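Local atomic coordinates of lectin (Trichosanthes anguina, PDB entry 4HR6), a protein that forms a short chain of a three-chain seed lectin, a nontoxic homologue of type II ribosome-inactivating proteins that binds carbohydrate, probably through a beta-trefoil chain. Residues G25-R30 / V36-L41. Numbering follows the deposited sequence.
Sequences GSETYR and VLKHSL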
# COMPACT_ATOMS: atom_id res chain seq x y z
N GLY A 25 -8.97 11.41 -8.55
CA GLY A 25 -7.99 11.78 -7.55
C GLY A 25 -7.57 13.23 -7.68
O GLY A 25 -7.32 13.72 -8.79
N SER A 26 -7.50 13.93 -6.55
CA SER A 26 -7.07 15.32 -6.52
C SER A 26 -5.64 15.44 -7.04
O SER A 26 -4.77 14.64 -6.68
CB SER A 26 -7.12 15.87 -5.09
OG SER A 26 -6.58 17.19 -5.02
N GLU A 27 -5.42 16.44 -7.89
CA GLU A 27 -4.08 16.77 -8.36
C GLU A 27 -3.25 17.38 -7.23
O GLU A 27 -2.05 17.15 -7.16
CB GLU A 27 -4.13 17.74 -9.56
CG GLU A 27 -4.45 17.09 -10.91
CD GLU A 27 -5.81 17.47 -11.47
OE1 GLU A 27 -6.55 16.57 -11.94
OE2 GLU A 27 -6.14 18.68 -11.48
N THR A 28 -3.90 18.12 -6.32
CA THR A 28 -3.18 18.91 -5.31
C THR A 28 -3.19 18.33 -3.88
O THR A 28 -2.19 18.41 -3.17
CB THR A 28 -3.72 20.35 -5.29
OG1 THR A 28 -5.10 20.35 -4.90
CG2 THR A 28 -3.59 20.99 -6.67
N TYR A 29 -4.31 17.73 -3.46
CA TYR A 29 -4.45 17.24 -2.09
C TYR A 29 -4.08 15.76 -1.98
O TYR A 29 -4.89 14.88 -2.29
CB TYR A 29 -5.86 17.54 -1.56
CG TYR A 29 -6.09 17.27 -0.08
CD1 TYR A 29 -5.03 17.17 0.82
CD2 TYR A 29 -7.37 17.13 0.41
CE1 TYR A 29 -5.26 16.92 2.17
CE2 TYR A 29 -7.61 16.88 1.75
CZ TYR A 29 -6.56 16.78 2.63
OH TYR A 29 -6.82 16.51 3.96
N ARG A 30 -2.84 15.51 -1.54
CA ARG A 30 -2.25 14.18 -1.44
C ARG A 30 -1.55 14.04 -0.11
O ARG A 30 -0.95 14.98 0.38
CB ARG A 30 -1.21 13.97 -2.54
CG ARG A 30 -1.78 13.79 -3.94
CD ARG A 30 -0.70 13.88 -5.00
NE ARG A 30 -1.28 14.02 -6.34
CZ ARG A 30 -1.32 13.07 -7.28
NH1 ARG A 30 -0.80 11.87 -7.06
NH2 ARG A 30 -1.89 13.34 -8.45
N VAL A 36 -6.40 12.24 -2.29
CA VAL A 36 -7.74 12.29 -1.75
C VAL A 36 -8.67 12.54 -2.92
O VAL A 36 -8.29 13.21 -3.85
CB VAL A 36 -7.91 13.43 -0.73
CG1 VAL A 36 -9.30 13.38 -0.11
CG2 VAL A 36 -6.83 13.36 0.34
N LEU A 37 -9.87 11.96 -2.88
CA LEU A 37 -10.84 12.18 -3.94
C LEU A 37 -11.19 13.65 -4.06
O LEU A 37 -11.26 14.37 -3.05
CB LEU A 37 -12.13 11.39 -3.70
CG LEU A 37 -12.00 9.88 -3.81
CD1 LEU A 37 -13.16 9.17 -3.14
CD2 LEU A 37 -11.89 9.49 -5.27
N LYS A 38 -11.40 14.09 -5.29
CA LYS A 38 -11.81 15.47 -5.56
C LYS A 38 -13.19 15.73 -5.01
O LYS A 38 -14.00 14.82 -4.92
CB LYS A 38 -11.87 15.71 -7.07
CG LYS A 38 -10.54 15.72 -7.77
CD LYS A 38 -10.74 16.03 -9.26
CE LYS A 38 -9.43 15.84 -10.01
NZ LYS A 38 -9.69 15.80 -11.47
N HIS A 39 -13.47 16.99 -4.71
CA HIS A 39 -14.80 17.37 -4.21
C HIS A 39 -15.81 17.56 -5.34
O HIS A 39 -17.01 17.37 -5.15
CB HIS A 39 -14.71 18.63 -3.36
CG HIS A 39 -14.26 19.85 -4.11
ND1 HIS A 39 -12.94 20.13 -4.35
CD2 HIS A 39 -14.97 20.87 -4.66
CE1 HIS A 39 -12.84 21.26 -5.03
NE2 HIS A 39 -14.06 21.73 -5.23
N SER A 40 -15.32 17.97 -6.50
CA SER A 40 -16.15 18.14 -7.67
C SER A 40 -15.33 17.96 -8.97
O SER A 40 -14.09 17.93 -8.94
CB SER A 40 -16.85 19.51 -7.64
OG SER A 40 -15.94 20.57 -7.94
N LEU A 41 -16.04 17.81 -10.08
CA LEU A 41 -15.45 17.71 -11.40
C LEU A 41 -15.77 18.98 -12.19
O LEU A 41 -15.10 20.01 -12.04
CB LEU A 41 -16.01 16.49 -12.12
CG LEU A 41 -15.85 15.16 -11.37
CD1 LEU A 41 -16.66 14.07 -12.03
CD2 LEU A 41 -14.38 14.77 -11.28
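Val36 CG2 sits over one face of the Tyr29 ring, 3.7 Å above its plane and close to its centre. This is a CH-pi contact. The methyl lies 11° off the ring normal and also packs against Tyr29 CD2. A chi1 of -172° sets CG of Tyr29 anti to the backbone N, which turns a ring face to Val36 CG2; the two side chains cross at a slant. At the far end of the ring, Tyr29 OH hydrogen-bonds to Cys202 O and Val204 N of the larger lectin chain. Tyr200 of that chain packs on both Tyr29 and Val36.

Val36 uses both its N-H and its C=O on the side that faces segment 25-30. Val36 N donates to Tyr29 O at 3.0 Å, a nearly straight bond (174°) between strands 29-31 and 34-37 of the antiparallel hairpin. Val36 O accepts from Ser26 N at 2.9 Å. One residue of strand 34-37 thus holds the chain before and after the corner at Glu27 and Thr28. The corner is closed from within by an ST motif: Ser26 OG accepts from Tyr29 N at 2.8 Å.

Lys38 runs extended past Ser26, with Lys38 CG 3.7 Å from Ser26 CA. Lys38 CE passes 3.2 Å from Gly25 O. Lys38 NZ lies 3.3 Å from Glu27 OE1, a salt bridge whose hydrogen bond is weak. NZ also hydrogen-bonds to Glu23 O, at the C-terminal end of helix 10-24, where the helix dipole may favour the positive charge.

The contact therefore joins the C-terminal end of helix 10-24, the corner at Glu27-Thr28 and the hairpin. Its apolar Tyr29-Val36 side packs against Tyr200 of the larger chain, so the fold of this short chain appears to be completed partly by its partner.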